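Phycocyanobilin lyase subunit beta (Nostoc sp. PCC 7120, PDB 5N3U) associates with CpcE to form a phycocyanin lyase and is probably required for attaching the chromophore to the CpcA gene product of the phycobilisome antenna. Local coordinates at residues B[39-44]-B[79-84]; B[110-115]-B[150-155]; B[121-126]-B[133-138]. All coordinates share one frame; numbering follows the deposited sequence.

Contact 1 of 3, residues B[39-44]-B[79-84]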
loop_
_atom_site.group_PDB
_atom_site.type_symbol
_atom_site.label_atom_id
_atom_site.label_comp_id
_atom_site.label_asym_id
_atom_site.label_seq_id
_atom_site.Cartn_x
_atom_site.Cartn_y
_atom_site.Cartn_z
ATOM N N ALA B 39 5.150 17.491 8.809
ATOM C CA ALA B 39 3.787 17.391 8.316
ATOM C C ALA B 39 3.715 17.663 6.799
ATOM O O ALA B 39 2.866 17.133 6.149
ATOM C CB ALA B 39 2.888 18.348 9.055
ATOM N N VAL B 40 4.637 18.446 6.250
ATOM C CA VAL B 40 4.672 18.714 4.833
ATOM C C VAL B 40 4.796 17.408 4.029
ATOM O O VAL B 40 4.307 17.348 2.920
ATOM C CB VAL B 40 5.779 19.698 4.440
ATOM C CG1 VAL B 40 5.984 19.761 2.938
ATOM C CG2 VAL B 40 5.426 21.079 4.998
ATOM N N PHE B 41 5.477 16.394 4.557
ATOM C CA PHE B 41 5.664 15.149 3.780
ATOM C C PHE B 41 4.324 14.481 3.433
ATOM O O PHE B 41 4.213 13.754 2.481
ATOM C CB PHE B 41 6.473 14.149 4.575
ATOM C CG PHE B 41 7.837 14.569 5.011
ATOM C CD1 PHE B 41 8.606 15.534 4.319
ATOM C CD2 PHE B 41 8.398 13.933 6.091
ATOM C CE1 PHE B 41 9.897 15.810 4.721
ATOM C CE2 PHE B 41 9.680 14.224 6.515
ATOM C CZ PHE B 41 10.443 15.174 5.841
ATOM N N GLY B 42 3.287 14.764 4.166
ATOM C CA GLY B 42 1.954 14.259 3.930
ATOM C C GLY B 42 1.183 14.879 2.764
ATOM O O GLY B 42 0.118 14.401 2.449
ATOM N N TYR B 43 1.716 15.919 2.153
ATOM C CA TYR B 43 1.102 16.564 1.013
ATOM C C TYR B 43 1.985 16.202 -0.128
ATOM O O TYR B 43 3.202 16.622 -0.199
ATOM C CB TYR B 43 1.206 18.066 1.125
ATOM C CG TYR B 43 0.646 18.530 2.417
ATOM C CD1 TYR B 43 -0.677 18.214 2.828
ATOM C CD2 TYR B 43 1.436 19.294 3.268
ATOM C CE1 TYR B 43 -1.149 18.670 4.070
ATOM C CE2 TYR B 43 0.969 19.751 4.486
ATOM C CZ TYR B 43 -0.290 19.444 4.889
ATOM O OH TYR B 43 -0.620 19.944 6.124
ATOM N N ASN B 44 1.413 15.485 -1.046
ATOM C CA ASN B 44 2.253 14.700 -1.952
ATOM C C ASN B 44 2.736 15.533 -3.070
ATOM O O ASN B 44 2.326 15.396 -4.236
ATOM C CB ASN B 44 1.486 13.517 -2.542
ATOM C CG ASN B 44 2.322 12.773 -3.568
ATOM O OD1 ASN B 44 3.559 12.699 -3.440
ATOM N ND2 ASN B 44 1.679 12.268 -4.612
ATOM N N ARG B 79 6.129 8.680 4.688
ATOM C CA ARG B 79 7.034 7.897 5.486
ATOM C C ARG B 79 8.400 7.771 4.843
ATOM O O ARG B 79 9.426 7.778 5.544
ATOM C CB ARG B 79 6.369 6.538 5.789
ATOM C CG ARG B 79 7.150 5.671 6.698
ATOM C CD ARG B 79 6.269 4.565 7.340
ATOM N NE ARG B 79 5.839 3.543 6.388
ATOM C CZ ARG B 79 4.618 3.423 5.821
ATOM N NH1 ARG B 79 4.408 2.431 4.981
ATOM N NH2 ARG B 79 3.621 4.314 6.042
ATOM N N ALA B 80 8.437 7.681 3.518
ATOM C CA ALA B 80 9.627 7.523 2.809
ATOM C C ALA B 80 10.504 8.774 3.018
ATOM O O ALA B 80 11.687 8.668 3.101
ATOM C CB ALA B 80 9.329 7.374 1.341
ATOM N N TYR B 81 9.884 9.942 3.068
ATOM C CA TYR B 81 10.587 11.200 3.323
ATOM C C TYR B 81 11.116 11.243 4.717
ATOM O O TYR B 81 12.256 11.694 4.915
ATOM C CB TYR B 81 9.694 12.441 3.082
ATOM C CG TYR B 81 9.514 12.728 1.624
ATOM C CD1 TYR B 81 10.584 13.226 0.868
ATOM C CD2 TYR B 81 8.281 12.545 0.990
ATOM C CE1 TYR B 81 10.432 13.510 -0.496
ATOM C CE2 TYR B 81 8.098 12.825 -0.382
ATOM C CZ TYR B 81 9.200 13.285 -1.116
ATOM O OH TYR B 81 9.039 13.610 -2.461
ATOM N N SER B 82 10.369 10.781 5.709
ATOM C CA SER B 82 10.901 10.712 7.070
ATOM C C SER B 82 12.156 9.865 7.114
ATOM O O SER B 82 13.167 10.240 7.684
ATOM C CB SER B 82 9.908 10.180 8.062
ATOM O OG SER B 82 8.860 11.081 8.249
ATOM N N ILE B 83 12.075 8.701 6.521
ATOM C CA ILE B 83 13.176 7.772 6.532
ATOM C C ILE B 83 14.371 8.337 5.770
ATOM O O ILE B 83 15.506 8.170 6.173
ATOM C CB ILE B 83 12.776 6.440 5.964
ATOM C CG1 ILE B 83 11.604 5.834 6.782
ATOM C CG2 ILE B 83 14.011 5.535 5.940
ATOM C CD1 ILE B 83 11.909 5.628 8.236
ATOM N N ARG B 84 14.120 8.949 4.612
ATOM C CA ARG B 84 15.188 9.555 3.854
ATOM C C ARG B 84 15.923 10.694 4.646
ATOM O O ARG B 84 17.135 10.853 4.573
ATOM C CB ARG B 84 14.685 10.040 2.497
ATOM C CG ARG B 84 15.822 10.377 1.505
ATOM C CD ARG B 84 15.355 10.547 0.048
ATOM N NE ARG B 84 14.322 9.561 -0.340
ATOM C CZ ARG B 84 13.014 9.767 -0.478
ATOM N NH1 ARG B 84 12.453 10.920 -0.211
ATOM N NH2 ARG B 84 12.226 8.757 -0.857
#
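F41 turns its ring onto the first turns of helix 76-89, meeting Y81 and S82. With CG anti to the carbonyl carbon (chi1 -59°), the ring is carried toward that helix. Its CB already lies 3.9 Å from Y81 CB. CG comes closer still, 3.4 Å from the same Y81 CB, which stands almost exactly over the middle of the phenyl face, 12° off the ring normal, in a CH-pi contact. Beyond CG the two sides of the ring part: CD1 approaches Y81 CG, whereas CD2 lies 3.6 Å from S82 OG, and CE2 is 3.6 Å from S82 N. The tip, CZ, ends near Y81 O. The two aromatic rings are turned by only 26° but barely overlap; the close contact is made by the methylene of Y81, not by its ring. A phenylalanine suits this buried place because its flat face receives that methylene, with its CD2-CE2 side against S82. Replacing F41 by an alanine would probably leave Y81 CB without its ring face and open a gap beside helix 76-89. F41 also packs on L56 of helix 46-59 and on A78 and T85, so its ring is wedged between helices 46-59 and 76-89.

Contact 2 of 3, residues B[110-115]-B[150-155]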
loop_
_atom_site.group_PDB
_atom_site.type_symbol
_atom_site.label_atom_id
_atom_site.label_comp_id
_atom_site.label_asym_id
_atom_site.label_seq_id
_atom_site.Cartn_x
_atom_site.Cartn_y
_atom_site.Cartn_z
ATOM N N VAL B 110 10.078 3.184 0.844
ATOM C CA VAL B 110 10.480 3.292 2.259
ATOM C C VAL B 110 11.652 2.389 2.545
ATOM O O VAL B 110 12.616 2.799 3.197
ATOM C CB VAL B 110 9.318 2.958 3.172
ATOM C CG1 VAL B 110 9.796 2.783 4.633
ATOM C CG2 VAL B 110 8.285 4.019 3.088
ATOM N N ARG B 111 11.555 1.136 2.147
ATOM C CA ARG B 111 12.589 0.163 2.378
ATOM C C ARG B 111 13.948 0.550 1.757
ATOM O O ARG B 111 15.001 0.305 2.374
ATOM C CB ARG B 111 12.129 -1.207 1.841
ATOM C CG ARG B 111 10.827 -1.728 2.456
ATOM C CD ARG B 111 10.413 -3.113 1.973
ATOM N NE ARG B 111 11.354 -4.057 2.548
ATOM C CZ ARG B 111 11.570 -5.275 2.098
ATOM N NH1 ARG B 111 10.882 -5.781 1.068
ATOM N NH2 ARG B 111 12.477 -5.992 2.704
ATOM N N ARG B 112 13.945 1.076 0.516
ATOM C CA ARG B 112 15.163 1.393 -0.147
ATOM C C ARG B 112 15.864 2.510 0.567
ATOM O O ARG B 112 17.108 2.492 0.673
ATOM C CB ARG B 112 14.969 1.769 -1.615
ATOM C CG ARG B 112 14.445 0.587 -2.477
ATOM C CD ARG B 112 14.354 0.908 -3.943
ATOM N NE ARG B 112 13.462 2.032 -4.181
ATOM C CZ ARG B 112 12.279 1.964 -4.837
ATOM N NH1 ARG B 112 11.833 0.831 -5.373
ATOM N NH2 ARG B 112 11.556 3.033 -4.927
ATOM N N ALA B 113 15.101 3.498 1.012
ATOM C CA ALA B 113 15.653 4.654 1.741
ATOM C C ALA B 113 16.310 4.209 3.039
ATOM O O ALA B 113 17.332 4.724 3.420
ATOM C CB ALA B 113 14.575 5.736 2.015
ATOM N N ALA B 114 15.699 3.222 3.696
ATOM C CA ALA B 114 16.198 2.727 4.948
ATOM C C ALA B 114 17.485 1.888 4.743
ATOM O O ALA B 114 18.439 2.074 5.464
ATOM C CB ALA B 114 15.122 1.925 5.597
ATOM N N ALA B 115 17.526 1.068 3.687
ATOM C CA ALA B 115 18.651 0.224 3.333
ATOM C C ALA B 115 19.887 1.072 3.080
ATOM O O ALA B 115 20.934 0.834 3.671
ATOM C CB ALA B 115 18.290 -0.604 2.115
ATOM N N GLU B 150 12.446 -8.535 -4.864
ATOM C CA GLU B 150 12.420 -7.328 -5.703
ATOM C C GLU B 150 13.857 -6.836 -5.906
ATOM O O GLU B 150 14.623 -6.622 -4.921
ATOM C CB GLU B 150 11.530 -6.290 -5.005
ATOM C CG GLU B 150 11.699 -4.817 -5.382
ATOM C CD GLU B 150 11.448 -4.559 -6.820
ATOM O OE1 GLU B 150 10.560 -5.254 -7.370
ATOM O OE2 GLU B 150 12.105 -3.659 -7.385
ATOM N N TRP B 151 14.221 -6.621 -7.172
ATOM C CA TRP B 151 15.612 -6.260 -7.550
ATOM C C TRP B 151 16.000 -4.964 -6.890
ATOM O O TRP B 151 17.164 -4.828 -6.501
ATOM C CB TRP B 151 15.797 -6.155 -9.096
ATOM C CG TRP B 151 15.158 -4.992 -9.641
ATOM C CD1 TRP B 151 13.867 -4.871 -10.069
ATOM C CD2 TRP B 151 15.755 -3.730 -9.801
ATOM N NE1 TRP B 151 13.618 -3.603 -10.425
ATOM C CE2 TRP B 151 14.783 -2.876 -10.291
ATOM C CE3 TRP B 151 17.019 -3.223 -9.505
ATOM C CZ2 TRP B 151 15.032 -1.551 -10.528
ATOM C CZ3 TRP B 151 17.264 -1.909 -9.752
ATOM C CH2 TRP B 151 16.292 -1.088 -10.259
ATOM N N SER B 152 15.092 -3.988 -6.814
ATOM C CA SER B 152 15.471 -2.686 -6.294
ATOM C C SER B 152 15.801 -2.720 -4.774
ATOM O O SER B 152 16.598 -1.876 -4.289
ATOM C CB SER B 152 14.426 -1.631 -6.605
ATOM O OG SER B 152 13.268 -1.796 -5.838
ATOM N N ILE B 153 15.205 -3.662 -4.028
ATOM C CA ILE B 153 15.537 -3.847 -2.635
ATOM C C ILE B 153 16.913 -4.408 -2.531
ATOM O O ILE B 153 17.732 -3.961 -1.707
ATOM C CB ILE B 153 14.554 -4.831 -1.918
ATOM C CG1 ILE B 153 13.123 -4.344 -1.921
ATOM C CG2 ILE B 153 15.011 -5.053 -0.493
ATOM C CD1 ILE B 153 12.963 -2.919 -1.592
ATOM N N ARG B 154 17.212 -5.411 -3.342
ATOM C CA ARG B 154 18.577 -5.973 -3.346
ATOM C C ARG B 154 19.608 -4.939 -3.761
ATOM O O ARG B 154 20.653 -4.881 -3.178
ATOM C CB ARG B 154 18.716 -7.245 -4.250
ATOM C CG ARG B 154 17.801 -8.373 -3.902
ATOM C CD ARG B 154 18.246 -9.713 -4.521
ATOM N NE ARG B 154 18.123 -9.744 -5.994
ATOM C CZ ARG B 154 17.007 -9.775 -6.729
ATOM N NH1 ARG B 154 15.789 -9.763 -6.201
ATOM N NH2 ARG B 154 17.120 -9.814 -8.077
ATOM N N TYR B 155 19.280 -4.085 -4.723
ATOM C CA TYR B 155 20.210 -3.043 -5.117
ATOM C C TYR B 155 20.511 -2.120 -3.947
ATOM O O TYR B 155 21.672 -1.800 -3.627
ATOM C CB TYR B 155 19.568 -2.279 -6.294
ATOM C CG TYR B 155 20.470 -1.249 -6.938
ATOM C CD1 TYR B 155 20.641 -0.017 -6.367
ATOM C CD2 TYR B 155 21.113 -1.514 -8.130
ATOM C CE1 TYR B 155 21.463 0.965 -6.939
ATOM C CE2 TYR B 155 21.961 -0.560 -8.709
ATOM C CZ TYR B 155 22.140 0.650 -8.122
ATOM O OH TYR B 155 22.973 1.613 -8.698
#
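R112 and S152 make the one hydrogen bond between segments 110-115 and 150-155: R112 NH1 donates to S152 OG over 3.0 Å at 159°, and the hydroxyl oxygen lies near the guanidinium plane, at its edge. The same hydroxyl donates a hydrogen bond to E150 OE2, 2.7 Å from S152 OG. With OG set between the backbone N and the carbonyl carbon (chi1 72°), the serine can face both partners. E150, at the N-cap, takes a second bond on OE2 from S152 N, so one carboxylate oxygen is gripped by two donors.

Apolar packing is carried by I153. Its CD1 reaches 3.9 Å from R112 CG and equally far from R111 CB, touching the aliphatic stems of both arginines, while its CG2 lies over one guanidinium face of R111. That group is claimed by a salt bridge to D148, and R112 NH2 also bonds S238 of a CpcE chain. Long arginines suit the site, being oily near the backbone and polar at the end. The two segments run nearly parallel, 15° apart with axes 9.2 Å from each other, a packing consistent with the helical array of a HEAT-repeat protein.

Contact 3 of 3, residues B[121-126]-B[133-138]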
loop_
_atom_site.group_PDB
_atom_site.type_symbol
_atom_site.label_atom_id
_atom_site.label_comp_id
_atom_site.label_asym_id
_atom_site.label_seq_id
_atom_site.Cartn_x
_atom_site.Cartn_y
_atom_site.Cartn_z
ATOM N N LEU B 121 25.054 5.582 8.978
ATOM C CA LEU B 121 24.856 6.343 10.184
ATOM C C LEU B 121 26.241 6.619 10.915
ATOM O O LEU B 121 27.221 5.901 10.754
ATOM C CB LEU B 121 23.937 5.565 11.138
ATOM C CG LEU B 121 22.563 5.210 10.552
ATOM C CD1 LEU B 121 21.695 4.570 11.645
ATOM C CD2 LEU B 121 21.890 6.448 10.056
ATOM N N HIS B 122 26.282 7.666 11.666
ATOM C CA HIS B 122 27.534 8.068 12.326
ATOM C C HIS B 122 27.662 7.288 13.664
ATOM O O HIS B 122 27.421 7.814 14.730
ATOM C CB HIS B 122 27.550 9.542 12.549
ATOM C CG HIS B 122 27.541 10.336 11.297
ATOM N ND1 HIS B 122 26.998 11.604 11.234
ATOM C CD2 HIS B 122 28.017 10.067 10.057
ATOM C CE1 HIS B 122 27.141 12.089 10.010
ATOM N NE2 HIS B 122 27.764 11.180 9.278
ATOM N N TRP B 123 28.131 6.099 13.551
ATOM C CA TRP B 123 28.201 5.136 14.614
ATOM C C TRP B 123 28.974 5.568 15.804
ATOM O O TRP B 123 28.592 5.215 16.933
ATOM C CB TRP B 123 28.755 3.814 14.119
ATOM C CG TRP B 123 28.220 3.384 12.858
ATOM C CD1 TRP B 123 28.896 3.250 11.670
ATOM C CD2 TRP B 123 26.900 2.850 12.628
ATOM N NE1 TRP B 123 28.057 2.728 10.706
ATOM C CE2 TRP B 123 26.823 2.497 11.258
ATOM C CE3 TRP B 123 25.767 2.717 13.425
ATOM C CZ2 TRP B 123 25.661 2.017 10.680
ATOM C CZ3 TRP B 123 24.610 2.218 12.867
ATOM C CH2 TRP B 123 24.554 1.891 11.491
ATOM N N HIS B 124 29.991 6.420 15.604
ATOM C CA HIS B 124 30.820 6.829 16.718
ATOM C C HIS B 124 30.082 7.729 17.634
ATOM O O HIS B 124 30.575 7.970 18.699
ATOM C CB HIS B 124 32.064 7.605 16.264
ATOM C CG HIS B 124 31.756 8.947 15.707
ATOM N ND1 HIS B 124 31.554 9.160 14.354
ATOM C CD2 HIS B 124 31.611 10.152 16.300
ATOM C CE1 HIS B 124 31.332 10.437 14.131
ATOM N NE2 HIS B 124 31.320 11.056 15.297
ATOM N N LYS B 125 28.936 8.305 17.225
ATOM C CA LYS B 125 28.168 9.116 18.141
ATOM C C LYS B 125 27.498 8.372 19.287
ATOM O O LYS B 125 26.948 8.996 20.186
ATOM C CB LYS B 125 27.165 9.892 17.337
ATOM C CG LYS B 125 27.840 10.787 16.256
ATOM C CD LYS B 125 27.619 12.269 16.421
ATOM C CE LYS B 125 27.951 12.697 17.852
ATOM N NZ LYS B 125 28.573 14.042 17.952
ATOM N N LEU B 126 27.488 7.056 19.217
ATOM C CA LEU B 126 26.928 6.229 20.244
ATOM C C LEU B 126 27.983 5.909 21.322
ATOM O O LEU B 126 29.132 5.659 21.020
ATOM C CB LEU B 126 26.486 4.935 19.691
ATOM C CG LEU B 126 25.328 5.031 18.691
ATOM C CD1 LEU B 126 25.093 3.659 18.080
ATOM C CD2 LEU B 126 24.101 5.682 19.304
ATOM N N THR B 133 28.248 -2.393 18.310
ATOM C CA THR B 133 27.051 -3.231 18.200
ATOM C C THR B 133 26.132 -2.670 17.043
ATOM O O THR B 133 25.565 -3.373 16.284
ATOM C CB THR B 133 26.204 -3.094 19.526
ATOM O OG1 THR B 133 26.991 -3.467 20.624
ATOM C CG2 THR B 133 24.928 -3.965 19.541
ATOM N N ALA B 134 25.922 -1.408 17.043
ATOM C CA ALA B 134 24.977 -0.856 16.122
ATOM C C ALA B 134 25.256 -1.219 14.629
ATOM O O ALA B 134 24.325 -1.646 13.899
ATOM C CB ALA B 134 24.926 0.602 16.298
ATOM N N PRO B 135 26.507 -1.007 14.162
ATOM C CA PRO B 135 26.787 -1.318 12.755
ATOM C C PRO B 135 26.647 -2.760 12.471
ATOM O O PRO B 135 26.306 -3.160 11.391
ATOM C CB PRO B 135 28.227 -0.797 12.544
ATOM C CG PRO B 135 28.778 -0.615 13.881
ATOM C CD PRO B 135 27.615 -0.254 14.767
ATOM N N LYS B 136 26.864 -3.580 13.477
ATOM C CA LYS B 136 26.691 -4.968 13.296
ATOM C C LYS B 136 25.212 -5.341 13.156
ATOM O O LYS B 136 24.880 -6.209 12.396
ATOM C CB LYS B 136 27.398 -5.742 14.456
ATOM C CG LYS B 136 27.035 -7.210 14.561
ATOM C CD LYS B 136 27.500 -8.065 13.382
ATOM C CE LYS B 136 27.003 -9.525 13.518
ATOM N NZ LYS B 136 27.123 -10.332 12.273
ATOM N N LYS B 137 24.330 -4.680 13.860
ATOM C CA LYS B 137 22.904 -4.950 13.695
ATOM C C LYS B 137 22.455 -4.458 12.316
ATOM O O LYS B 137 21.615 -5.045 11.683
ATOM C CB LYS B 137 22.080 -4.181 14.739
ATOM C CG LYS B 137 22.315 -4.493 16.190
ATOM C CD LYS B 137 22.104 -5.949 16.543
ATOM C CE LYS B 137 20.605 -6.353 16.498
ATOM N NZ LYS B 137 20.702 -7.868 16.618
ATOM N N ALA B 138 23.017 -3.336 11.857
ATOM C CA ALA B 138 22.685 -2.842 10.529
ATOM C C ALA B 138 23.062 -3.845 9.463
ATOM O O ALA B 138 22.252 -4.199 8.607
ATOM C CB ALA B 138 23.361 -1.523 10.297
#
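W123 lays its indole against a proline inside a helix, and P135 is itself the point where helix 130-145 kinks, since a proline nitrogen has no hydrogen to give to the preceding turn. P135 CB stands 3.8 Å from the centroid of the five-membered ring of W123 and 11° off its normal, a CH-pi contact over the face. The remainder of the pyrrolidine lies along the indole, with P135 CD 3.7 Å from W123 CE3. On the opposite face the carbonyl oxygen of L121 lies above the rim of the ring.

W123 CE3 also approaches A134 CB at 3.7 Å, and W123 CH2 lies 3.8 Å from A138 CB, one helical turn further on. With CG anti to the carbonyl carbon (chi1 -44°), the indole is carried toward the helix. L126 adds a second hydrophobic finger, its CD1 meeting A134 CB at 3.5 Å. Alanines fit here because their single methyl groups let a large ring come close to the helix backbone. L95 of helix 95-104 also touches W123, A134 and A138.

No hydrogen bond joins the two segments. Their 208 Å² of buried surface comes almost wholly from W123, L126, A134, P135 and A138, whose side-chain contacts are apolar, so shape and hydrophobic burial hold the loop to the helix; the electron-rich indole face probably gains a little from the C-H of P135 CB.

How the contacts relate
Contact 1 closes along the chain before contact 2 opens, while contact 3 is nested within the loop that contact 2 closes. The centres of contacts 1 and 2 are about 17 Å apart, and these two touch: I83 and A80 of helix 76-89 pack on A113, A114 and V110 of helix 108-118, with I83 CG2 3.6 Å from A114 N. Contact 3 lies on the opposite side of the chain's centre from both, its centre about 24 Å from that of contact 1 and 20 Å from that of contact 2. Helix 130-145, on which it lies, falls between helices 108-118 and 151-163. Contacts 1 and 2 join segments far apart in sequence, contact 3 a loop to the helix after it, and residues of all three also meet CpcE.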